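Local coordinates for protein RNase NGR3 (Nicotiana glutinosa, PDB 1VD1) that probably cleaves RNA as a secreted stress-response endonuclease of the RNase T2 family, and binds adenosine and guanosine monophosphates at two nucleotide sites, at residues A[7-12]-A[47-52]; A[40-45]-A[114-119]; A[55-60]-A[98-103]. One frame throughout, in Å; residues are numbered along the deposited sequence.

Interaction 1 (A[7-12]-A[47-52]); sequences DFDFFY and PNYENG. With AMP (adenosine monophosphate), chain B.
A classic beta bulge joins the antiparallel strands 10-16 and 41-48 of the RNase T2 sheet, with Asp9 and Phe10 both facing Asn48 beside a nucleotide site. Asn48 O accepts from two amides: Asp9 N at 3.0 Å, in the carbonyl plane, and Phe10 N at 3.3 Å, tilted from it. Asn48 N donates to Phe10 O over 2.7 Å. The bulge residue Asp9 uses the anti lone pair of OD1 to receive Glu50 N at 2.7 Å and 167°, tying the loop before strand 10-16 to the type I turn from Tyr49 to Gly52.

On one side of the sheet, Pro47 CB sits over the centre of the Phe8 ring, 3.7 Å from its centroid, while Pro47 CG reaches Phe11 CE2. On the other, Asn48 CB lies over a face of the Phe10 ring, displaced toward its rim, and Phe10 CE1 stands over the centre of the Tyr12 ring. Asn48 CG is turned to chi1 -148°, its amide crossing Tyr12 with ring and amide planes 62° apart. Asn48 ND2 makes a weak bond to Tyr49 O, which probably helps orient the amide; Asn48 OD1 accepts N6 of the chain B AMP at 2.7 Å, close to Tyr12 CD1.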
loop_
_atom_site.group_PDB
_atom_site.type_symbol
_atom_site.label_atom_id
_atom_site.label_comp_id
_atom_site.label_asym_id
_atom_site.label_seq_id
_atom_site.Cartn_x
_atom_site.Cartn_y
_atom_site.Cartn_z
ATOM N N ASP A 7 -10.132 19.046 -6.376
ATOM C CA ASP A 7 -8.879 19.479 -5.768
ATOM C C ASP A 7 -8.696 18.892 -4.369
ATOM O O ASP A 7 -9.663 18.678 -3.637
ATOM C CB ASP A 7 -8.832 21.010 -5.683
ATOM C CG ASP A 7 -7.475 21.534 -5.257
ATOM O OD1 ASP A 7 -7.395 22.719 -4.873
ATOM O OD2 ASP A 7 -6.489 20.770 -5.314
ATOM N N PHE A 8 -7.446 18.630 -4.009
ATOM C CA PHE A 8 -7.113 18.085 -2.701
ATOM C C PHE A 8 -5.702 18.529 -2.349
ATOM O O PHE A 8 -5.080 19.279 -3.103
ATOM C CB PHE A 8 -7.237 16.560 -2.713
ATOM C CG PHE A 8 -6.494 15.902 -3.831
ATOM C CD1 PHE A 8 -5.242 15.340 -3.610
ATOM C CD2 PHE A 8 -7.040 15.852 -5.110
ATOM C CE1 PHE A 8 -4.539 14.735 -4.649
ATOM C CE2 PHE A 8 -6.348 15.249 -6.157
ATOM C CZ PHE A 8 -5.093 14.689 -5.927
ATOM N N ASP A 9 -5.182 18.061 -1.223
ATOM C CA ASP A 9 -3.866 18.498 -0.782
ATOM C C ASP A 9 -2.673 17.608 -1.094
ATOM O O ASP A 9 -1.614 18.107 -1.482
ATOM C CB ASP A 9 -3.930 18.770 0.720
ATOM C CG ASP A 9 -4.948 19.844 1.067
ATOM O OD1 ASP A 9 -5.607 19.732 2.123
ATOM O OD2 ASP A 9 -5.084 20.807 0.284
ATOM N N PHE A 10 -2.831 16.299 -0.917
ATOM C CA PHE A 10 -1.741 15.353 -1.165
ATOM C C PHE A 10 -2.309 13.945 -1.263
ATOM O O PHE A 10 -3.509 13.746 -1.069
ATOM C CB PHE A 10 -0.742 15.393 -0.006
ATOM C CG PHE A 10 -1.312 14.905 1.311
ATOM C CD1 PHE A 10 -1.204 13.568 1.681
ATOM C CD2 PHE A 10 -1.962 15.784 2.174
ATOM C CE1 PHE A 10 -1.728 13.106 2.891
ATOM C CE2 PHE A 10 -2.492 15.339 3.386
ATOM C CZ PHE A 10 -2.374 13.990 3.748
ATOM N N PHE A 11 -1.441 12.982 -1.575
ATOM C CA PHE A 11 -1.835 11.571 -1.657
ATOM C C PHE A 11 -1.178 10.748 -0.560
ATOM O O PHE A 11 -0.026 10.969 -0.210
ATOM C CB PHE A 11 -1.349 10.871 -2.941
ATOM C CG PHE A 11 -2.034 11.287 -4.204
ATOM C CD1 PHE A 11 -1.506 12.307 -4.993
ATOM C CD2 PHE A 11 -3.134 10.573 -4.676
ATOM C CE1 PHE A 11 -2.056 12.602 -6.242
ATOM C CE2 PHE A 11 -3.690 10.859 -5.923
ATOM C CZ PHE A 11 -3.146 11.878 -6.711
ATOM N N TYR A 12 -1.911 9.783 -0.027
ATOM C CA TYR A 12 -1.301 8.842 0.886
ATOM C C TYR A 12 -1.049 7.702 -0.106
ATOM O O TYR A 12 -1.968 7.319 -0.838
ATOM C CB TYR A 12 -2.290 8.340 1.934
ATOM C CG TYR A 12 -2.281 9.118 3.216
ATOM C CD1 TYR A 12 -3.479 9.513 3.812
ATOM C CD2 TYR A 12 -1.081 9.456 3.844
ATOM C CE1 TYR A 12 -3.481 10.233 5.000
ATOM C CE2 TYR A 12 -1.072 10.171 5.033
ATOM C CZ TYR A 12 -2.280 10.556 5.600
ATOM O OH TYR A 12 -2.293 11.275 6.767
ATOM N N PRO A 47 -6.197 10.321 -2.586
ATOM C CA PRO A 47 -6.206 11.785 -2.508
ATOM C C PRO A 47 -6.658 12.074 -1.071
ATOM O O PRO A 47 -7.508 11.362 -0.535
ATOM C CB PRO A 47 -7.254 12.164 -3.544
ATOM C CG PRO A 47 -6.999 11.137 -4.623
ATOM C CD PRO A 47 -6.888 9.858 -3.802
ATOM N N ASN A 48 -6.094 13.104 -0.453
ATOM C CA ASN A 48 -6.410 13.409 0.936
ATOM C C ASN A 48 -6.335 14.915 1.197
ATOM O O ASN A 48 -5.724 15.662 0.423
ATOM C CB ASN A 48 -5.387 12.689 1.831
ATOM C CG ASN A 48 -5.957 12.248 3.165
ATOM O OD1 ASN A 48 -6.519 11.166 3.278
ATOM N ND2 ASN A 48 -5.803 13.090 4.191
ATOM N N TYR A 49 -6.951 15.345 2.294
ATOM C CA TYR A 49 -6.932 16.749 2.713
ATOM C C TYR A 49 -6.053 16.856 3.952
ATOM O O TYR A 49 -5.951 15.910 4.741
ATOM C CB TYR A 49 -8.331 17.231 3.089
ATOM C CG TYR A 49 -9.353 17.205 1.984
ATOM C CD1 TYR A 49 -10.621 16.671 2.212
ATOM C CD2 TYR A 49 -9.081 17.749 0.728
ATOM C CE1 TYR A 49 -11.593 16.679 1.223
ATOM C CE2 TYR A 49 -10.056 17.761 -0.277
ATOM C CZ TYR A 49 -11.309 17.224 -0.016
ATOM O OH TYR A 49 -12.288 17.231 -0.983
ATOM N N GLU A 50 -5.428 18.011 4.138
ATOM C CA GLU A 50 -4.577 18.207 5.299
ATOM C C GLU A 50 -5.381 18.215 6.596
ATOM O O GLU A 50 -4.814 18.070 7.680
ATOM C CB GLU A 50 -3.780 19.507 5.159
ATOM C CG GLU A 50 -2.890 19.537 3.920
ATOM C CD GLU A 50 -1.788 20.574 4.008
ATOM O OE1 GLU A 50 -1.896 21.484 4.855
ATOM O OE2 GLU A 50 -0.818 20.482 3.228
ATOM N N ASN A 51 -6.700 18.364 6.496
ATOM C CA ASN A 51 -7.526 18.367 7.701
ATOM C C ASN A 51 -7.905 16.955 8.148
ATOM O O ASN A 51 -8.733 16.779 9.043
ATOM C CB ASN A 51 -8.794 19.211 7.506
ATOM C CG ASN A 51 -9.706 18.671 6.422
ATOM O OD1 ASN A 51 -9.676 17.484 6.094
ATOM N ND2 ASN A 51 -10.545 19.544 5.874
ATOM N N GLY A 52 -7.299 15.948 7.522
ATOM C CA GLY A 52 -7.585 14.575 7.904
ATOM C C GLY A 52 -8.727 13.898 7.168
ATOM O O GLY A 52 -8.888 12.680 7.258
HETATM P P AMP B . -10.250 1.655 0.836
HETATM O O1P AMP B . -11.299 0.678 0.496
HETATM O O2P AMP B . -10.719 3.074 0.738
HETATM O O3P AMP B . -8.965 1.418 0.036
HETATM O "O5'" AMP B . -9.950 1.325 2.406
HETATM C "C5'" AMP B . -8.851 1.957 3.088
HETATM C "C4'" AMP B . -9.187 1.967 4.602
HETATM O "O4'" AMP B . -8.584 3.172 5.186
HETATM C "C3'" AMP B . -10.832 2.021 4.929
HETATM O "O3'" AMP B . -11.011 1.160 6.158
HETATM C "C2'" AMP B . -11.037 3.599 5.164
HETATM O "O2'" AMP B . -11.832 3.928 6.289
HETATM C "C1'" AMP B . -9.549 4.223 5.388
HETATM N N9 AMP B . -9.251 5.302 4.409
HETATM C C8 AMP B . -9.722 5.446 3.086
HETATM N N7 AMP B . -9.270 6.501 2.380
HETATM C C5 AMP B . -8.463 7.083 3.358
HETATM C C6 AMP B . -7.665 8.251 3.308
HETATM N N6 AMP B . -7.642 8.977 2.133
HETATM N N1 AMP B . -6.967 8.567 4.486
HETATM C C2 AMP B . -7.033 7.813 5.611
HETATM N N3 AMP B . -7.786 6.696 5.749
HETATM C C4 AMP B . -8.450 6.380 4.600
HETATM O O HOH W 1 0.020 19.132 1.162
#

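Interaction 2 (A[40-45]-A[114-119]); sequences FSIHGL and QAALDF. With AMP (adenosine monophosphate), chain C.
Ile42 lays its terminal methyl against the backbone and side chains of helix 109-123, with CD1 3.6 Å from Ala116 O. The same methyl meets Ala116 CB at 4.1 Å and Leu117 CD2 at 3.8 Å, so a single carbon touches two successive residues of the helix. CG1 stands beside the backbone N (chi1 -60°) and the chain runs on extended to CD1 (chi2 165°), which carries the methyl across to the helix. Leu117 has its CB directed away from the strand, but one branch of its side chain folds back to Ile42.

Leu45 supplies the second point of contact. Its CD2 rests 3.9 Å from Ala115 CB and also approaches Ala116 N. The axes of 41-45 and 114-119 pass 8.7 Å apart, their N-to-C directions 125° apart, an approach that the small alanines probably help to allow. No hydrogen bond crosses this buried, apolar interface.

His43 belongs to the reverse side of the strand, where it is a predicted active-site residue. Its CE1 lies 3.6 Å from O3P of the chain C AMP, and N7 of that adenine is over one face of the imidazole, offset toward the rim. Gln175 OE1 is hydrogen-bonded to ND1 and would help fix the ring's rotation. With an alanine in place of His43, Gln175 OE1 would probably lose its imidazole mate and a gap is likely to open beside the adenine and the phosphate.

His43 and Gly44 both face Val14 of strand 10-16, forming another classic beta bulge. Around the interface, Trp80 touches both Ile42 and Ala116, helix 73-79 packs on Leu117, and Phe11 of strand 10-16 meets Leu45, placing helix 109-123 against the sheet.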
loop_
_atom_site.group_PDB
_atom_site.type_symbol
_atom_site.label_atom_id
_atom_site.label_comp_id
_atom_site.label_asym_id
_atom_site.label_seq_id
_atom_site.Cartn_x
_atom_site.Cartn_y
_atom_site.Cartn_z
ATOM N N PHE A 40 6.368 -6.131 -0.668
ATOM C CA PHE A 40 5.301 -5.185 -0.350
ATOM C C PHE A 40 4.444 -4.972 -1.590
ATOM O O PHE A 40 4.962 -4.870 -2.702
ATOM C CB PHE A 40 5.870 -3.843 0.116
ATOM C CG PHE A 40 6.428 -3.880 1.506
ATOM C CD1 PHE A 40 7.733 -4.310 1.735
ATOM C CD2 PHE A 40 5.637 -3.518 2.595
ATOM C CE1 PHE A 40 8.242 -4.384 3.027
ATOM C CE2 PHE A 40 6.136 -3.589 3.895
ATOM C CZ PHE A 40 7.446 -4.024 4.111
ATOM N N SER A 41 3.133 -4.916 -1.393
ATOM C CA SER A 41 2.204 -4.723 -2.495
ATOM C C SER A 41 1.492 -3.383 -2.350
ATOM O O SER A 41 1.619 -2.708 -1.332
ATOM C CB SER A 41 1.167 -5.846 -2.509
ATOM O OG SER A 41 0.415 -5.848 -1.304
ATOM N N ILE A 42 0.746 -3.002 -3.376
ATOM C CA ILE A 42 0.017 -1.749 -3.340
ATOM C C ILE A 42 -1.378 -1.961 -2.767
ATOM O O ILE A 42 -2.037 -2.957 -3.070
ATOM C CB ILE A 42 -0.139 -1.163 -4.767
ATOM C CG1 ILE A 42 1.243 -0.917 -5.382
ATOM C CG2 ILE A 42 -0.957 0.132 -4.727
ATOM C CD1 ILE A 42 1.208 -0.698 -6.884
ATOM N N HIS A 43 -1.816 -1.055 -1.900
ATOM C CA HIS A 43 -3.182 -1.142 -1.418
ATOM C C HIS A 43 -3.892 -0.027 -2.179
ATOM O O HIS A 43 -4.884 -0.266 -2.870
ATOM C CB HIS A 43 -3.300 -0.908 0.089
ATOM C CG HIS A 43 -4.709 -0.999 0.592
ATOM N ND1 HIS A 43 -5.021 -1.104 1.929
ATOM C CD2 HIS A 43 -5.893 -0.977 -0.069
ATOM C CE1 HIS A 43 -6.333 -1.139 2.074
ATOM N NE2 HIS A 43 -6.887 -1.063 0.877
ATOM N N GLY A 44 -3.364 1.192 -2.081
ATOM C CA GLY A 44 -3.988 2.285 -2.800
ATOM C C GLY A 44 -3.213 3.584 -2.852
ATOM O O GLY A 44 -2.187 3.751 -2.189
ATOM N N LEU A 45 -3.708 4.490 -3.685
ATOM C CA LEU A 45 -3.133 5.823 -3.865
ATOM C C LEU A 45 -4.340 6.700 -3.558
ATOM O O LEU A 45 -5.253 6.828 -4.380
ATOM C CB LEU A 45 -2.670 6.007 -5.309
ATOM C CG LEU A 45 -2.045 7.354 -5.674
ATOM C CD1 LEU A 45 -0.899 7.669 -4.718
ATOM C CD2 LEU A 45 -1.552 7.313 -7.126
ATOM N N GLN A 114 -0.374 3.782 -13.257
ATOM C CA GLN A 114 1.061 3.824 -13.520
ATOM C C GLN A 114 1.730 4.509 -12.330
ATOM O O GLN A 114 2.791 4.089 -11.865
ATOM C CB GLN A 114 1.369 4.626 -14.778
ATOM C CG GLN A 114 0.920 3.993 -16.063
ATOM C CD GLN A 114 1.291 4.854 -17.247
ATOM O OE1 GLN A 114 0.965 6.041 -17.282
ATOM N NE2 GLN A 114 1.980 4.268 -18.219
ATOM N N ALA A 115 1.096 5.568 -11.838
ATOM C CA ALA A 115 1.628 6.313 -10.699
ATOM C C ALA A 115 1.842 5.388 -9.511
ATOM O O ALA A 115 2.902 5.405 -8.898
ATOM C CB ALA A 115 0.680 7.444 -10.309
ATOM N N ALA A 116 0.826 4.589 -9.188
ATOM C CA ALA A 116 0.912 3.656 -8.068
ATOM C C ALA A 116 2.076 2.688 -8.255
ATOM O O ALA A 116 2.876 2.477 -7.343
ATOM C CB ALA A 116 -0.393 2.880 -7.929
ATOM N N LEU A 117 2.159 2.096 -9.443
ATOM C CA LEU A 117 3.224 1.157 -9.755
ATOM C C LEU A 117 4.588 1.834 -9.659
ATOM O O LEU A 117 5.532 1.264 -9.105
ATOM C CB LEU A 117 3.023 0.584 -11.166
ATOM C CG LEU A 117 1.790 -0.310 -11.339
ATOM C CD1 LEU A 117 1.596 -0.664 -12.805
ATOM C CD2 LEU A 117 1.963 -1.565 -10.489
ATOM N N ASP A 118 4.686 3.050 -10.188
ATOM C CA ASP A 118 5.946 3.787 -10.162
ATOM C C ASP A 118 6.406 4.107 -8.741
ATOM O O ASP A 118 7.586 3.966 -8.424
ATOM C CB ASP A 118 5.840 5.085 -10.976
ATOM C CG ASP A 118 5.702 4.830 -12.472
ATOM O OD1 ASP A 118 6.083 3.731 -12.930
ATOM O OD2 ASP A 118 5.230 5.736 -13.196
ATOM N N PHE A 119 5.488 4.526 -7.876
ATOM C CA PHE A 119 5.881 4.837 -6.508
ATOM C C PHE A 119 6.203 3.589 -5.692
ATOM O O PHE A 119 7.047 3.635 -4.794
ATOM C CB PHE A 119 4.803 5.686 -5.822
ATOM C CG PHE A 119 4.753 7.101 -6.328
ATOM C CD1 PHE A 119 3.659 7.568 -7.046
ATOM C CD2 PHE A 119 5.824 7.963 -6.108
ATOM C CE1 PHE A 119 3.631 8.871 -7.542
ATOM C CE2 PHE A 119 5.806 9.265 -6.599
ATOM C CZ PHE A 119 4.708 9.721 -7.319
HETATM P P AMP C . -8.036 -2.707 6.289
HETATM O O1P AMP C . -8.048 -1.864 7.492
HETATM O O2P AMP C . -8.160 -4.162 6.599
HETATM O O3P AMP C . -6.823 -2.417 5.400
HETATM O "O5'" AMP C . -9.399 -2.248 5.493
HETATM C "C5'" AMP C . -9.393 -2.158 4.034
HETATM C "C4'" AMP C . -10.536 -3.065 3.483
HETATM O "O4'" AMP C . -10.087 -3.605 2.184
HETATM C "C3'" AMP C . -10.909 -4.376 4.465
HETATM O "O3'" AMP C . -12.405 -4.563 4.316
HETATM C "C2'" AMP C . -10.008 -5.505 3.770
HETATM O "O2'" AMP C . -10.575 -6.804 3.772
HETATM C "C1'" AMP C . -9.827 -5.020 2.236
HETATM N N9 AMP C . -8.444 -5.259 1.765
HETATM C C8 AMP C . -7.236 -4.772 2.304
HETATM N N7 AMP C . -6.092 -5.261 1.782
HETATM C C5 AMP C . -6.637 -6.058 0.773
HETATM C C6 AMP C . -6.009 -6.898 -0.183
HETATM N N6 AMP C . -4.634 -6.998 -0.181
HETATM N N1 AMP C . -6.868 -7.565 -1.063
HETATM C C2 AMP C . -8.207 -7.386 -1.068
HETATM N N3 AMP C . -8.888 -6.613 -0.196
HETATM C C4 AMP C . -8.059 -6.015 0.708
#

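Interaction 3 (A[55-60]-A[98-103]); sequences PQNCDR and WLKHGT. With AMP (adenosine monophosphate), chain B.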
loop_
_atom_site.group_PDB
_atom_site.type_symbol
_atom_site.label_atom_id
_atom_site.label_comp_id
_atom_site.label_asym_id
_atom_site.label_seq_id
_atom_site.Cartn_x
_atom_site.Cartn_y
_atom_site.Cartn_z
ATOM N N PRO A 55 -11.544 13.181 -0.187
ATOM C CA PRO A 55 -12.645 13.060 -1.137
ATOM C C PRO A 55 -12.721 11.592 -1.543
ATOM O O PRO A 55 -11.733 10.867 -1.438
ATOM C CB PRO A 55 -12.203 13.956 -2.286
ATOM C CG PRO A 55 -10.719 13.743 -2.302
ATOM C CD PRO A 55 -10.354 13.779 -0.825
ATOM N N GLN A 56 -13.892 11.140 -1.971
ATOM C CA GLN A 56 -14.032 9.758 -2.409
ATOM C C GLN A 56 -15.280 9.625 -3.262
ATOM O O GLN A 56 -16.234 10.385 -3.090
ATOM C CB GLN A 56 -14.106 8.806 -1.211
ATOM C CG GLN A 56 -15.261 9.059 -0.260
ATOM C CD GLN A 56 -15.396 7.965 0.786
ATOM O OE1 GLN A 56 -14.447 7.664 1.511
ATOM N NE2 GLN A 56 -16.579 7.364 0.866
ATOM N N ASN A 57 -15.260 8.677 -4.196
ATOM C CA ASN A 57 -16.404 8.441 -5.077
ATOM C C ASN A 57 -16.758 9.696 -5.871
ATOM O O ASN A 57 -17.922 10.091 -5.949
ATOM C CB ASN A 57 -17.604 7.994 -4.234
ATOM C CG ASN A 57 -17.323 6.721 -3.454
ATOM O OD1 ASN A 57 -17.790 6.551 -2.325
ATOM N ND2 ASN A 57 -16.567 5.814 -4.058
ATOM N N CYS A 58 -15.748 10.301 -6.489
ATOM C CA CYS A 58 -15.930 11.529 -7.251
ATOM C C CYS A 58 -16.608 11.402 -8.610
ATOM O O CYS A 58 -16.929 12.408 -9.239
ATOM C CB CYS A 58 -14.580 12.230 -7.403
ATOM S SG CYS A 58 -13.933 12.717 -5.776
ATOM N N ASP A 59 -16.826 10.174 -9.061
ATOM C CA ASP A 59 -17.478 9.943 -10.345
ATOM C C ASP A 59 -18.098 8.553 -10.338
ATOM O O ASP A 59 -17.520 7.603 -10.865
ATOM C CB ASP A 59 -16.465 10.042 -11.487
ATOM C CG ASP A 59 -17.131 10.136 -12.850
ATOM O OD1 ASP A 59 -18.209 9.530 -13.036
ATOM O OD2 ASP A 59 -16.568 10.805 -13.740
ATOM N N ARG A 60 -19.275 8.436 -9.736
ATOM C CA ARG A 60 -19.959 7.150 -9.662
ATOM C C ARG A 60 -20.431 6.639 -11.020
ATOM O O ARG A 60 -21.109 5.617 -11.103
ATOM C CB ARG A 60 -21.142 7.245 -8.693
ATOM C CG ARG A 60 -20.710 7.316 -7.240
ATOM C CD ARG A 60 -21.877 7.574 -6.306
ATOM N NE ARG A 60 -21.469 7.464 -4.908
ATOM C CZ ARG A 60 -21.091 6.328 -4.332
ATOM N NH1 ARG A 60 -21.074 5.202 -5.033
ATOM N NH2 ARG A 60 -20.728 6.315 -3.058
ATOM N N TRP A 98 -10.151 2.474 -8.009
ATOM C CA TRP A 98 -10.276 3.486 -9.052
ATOM C C TRP A 98 -11.504 4.358 -8.830
ATOM O O TRP A 98 -11.416 5.586 -8.855
ATOM C CB TRP A 98 -10.379 2.850 -10.441
ATOM C CG TRP A 98 -10.901 3.829 -11.448
ATOM C CD1 TRP A 98 -12.139 3.834 -12.032
ATOM C CD2 TRP A 98 -10.232 5.005 -11.914
ATOM N NE1 TRP A 98 -12.281 4.946 -12.831
ATOM C CE2 TRP A 98 -11.125 5.681 -12.776
ATOM C CE3 TRP A 98 -8.965 5.556 -11.684
ATOM C CZ2 TRP A 98 -10.787 6.885 -13.410
ATOM C CZ3 TRP A 98 -8.629 6.754 -12.313
ATOM C CH2 TRP A 98 -9.536 7.404 -13.166
ATOM N N LEU A 99 -12.654 3.721 -8.629
ATOM C CA LEU A 99 -13.896 4.464 -8.421
ATOM C C LEU A 99 -13.885 5.288 -7.139
ATOM O O LEU A 99 -14.240 6.467 -7.139
ATOM C CB LEU A 99 -15.090 3.507 -8.377
ATOM C CG LEU A 99 -15.393 2.727 -9.657
ATOM C CD1 LEU A 99 -16.460 1.680 -9.391
ATOM C CD2 LEU A 99 -15.850 3.684 -10.732
ATOM N N LYS A 100 -13.469 4.666 -6.045
ATOM C CA LYS A 100 -13.457 5.347 -4.762
ATOM C C LYS A 100 -12.413 6.438 -4.623
ATOM O O LYS A 100 -12.694 7.515 -4.087
ATOM C CB LYS A 100 -13.253 4.333 -3.638
ATOM C CG LYS A 100 -13.405 4.935 -2.254
ATOM C CD LYS A 100 -13.321 3.855 -1.195
ATOM C CE LYS A 100 -13.606 4.426 0.178
ATOM N NZ LYS A 100 -13.481 3.379 1.228
ATOM N N HIS A 101 -11.209 6.159 -5.109
ATOM C CA HIS A 101 -10.113 7.102 -4.969
ATOM C C HIS A 101 -9.587 7.685 -6.271
ATOM O O HIS A 101 -9.399 8.892 -6.373
ATOM C CB HIS A 101 -8.970 6.423 -4.208
ATOM C CG HIS A 101 -9.360 5.931 -2.847
ATOM N ND1 HIS A 101 -9.628 6.782 -1.797
ATOM C CD2 HIS A 101 -9.522 4.676 -2.365
ATOM C CE1 HIS A 101 -9.932 6.074 -0.725
ATOM N NE2 HIS A 101 -9.875 4.793 -1.043
ATOM N N GLY A 102 -9.363 6.832 -7.264
ATOM C CA GLY A 102 -8.842 7.299 -8.538
ATOM C C GLY A 102 -9.649 8.404 -9.193
ATOM O O GLY A 102 -9.085 9.358 -9.734
ATOM N N THR A 103 -10.972 8.294 -9.153
ATOM C CA THR A 103 -11.810 9.311 -9.776
ATOM C C THR A 103 -11.628 10.681 -9.129
ATOM O O THR A 103 -12.003 11.696 -9.713
ATOM C CB THR A 103 -13.312 8.943 -9.720
ATOM O OG1 THR A 103 -13.731 8.830 -8.357
ATOM C CG2 THR A 103 -13.571 7.637 -10.451
HETATM P P AMP B . -10.250 1.655 0.836
HETATM O O1P AMP B . -11.299 0.678 0.496
HETATM O O2P AMP B . -10.719 3.074 0.738
HETATM O O3P AMP B . -8.965 1.418 0.036
HETATM O "O5'" AMP B . -9.950 1.325 2.406
HETATM C "C5'" AMP B . -8.851 1.957 3.088
HETATM C "C4'" AMP B . -9.187 1.967 4.602
HETATM O "O4'" AMP B . -8.584 3.172 5.186
HETATM C "C3'" AMP B . -10.832 2.021 4.929
HETATM O "O3'" AMP B . -11.011 1.160 6.158
HETATM C "C2'" AMP B . -11.037 3.599 5.164
HETATM O "O2'" AMP B . -11.832 3.928 6.289
HETATM C "C1'" AMP B . -9.549 4.223 5.388
HETATM N N9 AMP B . -9.251 5.302 4.409
HETATM C C8 AMP B . -9.722 5.446 3.086
HETATM N N7 AMP B . -9.270 6.501 2.380
HETATM C C5 AMP B . -8.463 7.083 3.358
HETATM C C6 AMP B . -7.665 8.251 3.308
HETATM N N6 AMP B . -7.642 8.977 2.133
HETATM N N1 AMP B . -6.967 8.567 4.486
HETATM C C2 AMP B . -7.033 7.813 5.611
HETATM N N3 AMP B . -7.786 6.696 5.749
HETATM C C4 AMP B . -8.450 6.380 4.600
HETATM O O HOH W 2 -9.400 9.583 -1.633
HETATM O O HOH W 3 -13.613 5.317 3.246
#
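Leu99 O, in helix 91-102, meets Asn57 through a CA-H...O contact, the carbonyl lying 3.6 Å from Asn57 CA. Lys100 follows, with the largest share of the contact. Its O accepts Asn57 N at 2.8 Å and 160°, and also lies near Gln56 CA. The lysine chain, fully extended from a CG anti to the backbone N (chi1 -173°), runs alongside Gln56 in the same direction and brings NZ to O2P of the chain B AMP at 2.8 Å. A water bridges NZ and Gln56 OE1, which Trp54 NE1 also bonds.

His101, a predicted active-site residue, gives NE2 to the same O2P at 2.6 Å and 163°. On the imidazole's other nitrogen, ND1, a water links the ring to Pro55 O, while Lys100 CG lies over one ring face. At Thr103, OG1 donates to Leu99 O over 2.7 Å and accepts a weak bond from Cys58 N at 3.1 Å; its CB packs on Asp59 CB.

The disulfide between Cys58 and Cys104 ties the 55-60 loop covalently to the residue after Thr103. Trp98 packs inward on helix 109-123, while Pro47 of strand 41-48 touches both Pro55 and His101.

How the interactions relate
From the N terminus, segment 7-12 leads into strand 10-16 and is met again when 47-52 comes back at the end of strand 41-48, closing interaction 1. Interaction 2 starts earlier on that strand, at 40-45, and closes only at 114-119 on helix 109-123; the two therefore cross, and Phe11 against Leu45 joins them directly. Interaction 3 opens after interaction 1 has closed and, from loop 55-60 to helix 91-102, falls wholly within the span of interaction 2. Interactions 1 and 3 meet through Pro47, Tyr49, Pro55 and His101, and hold the base and phosphate of one AMP. Together they tie sheet, loop and two successive helices.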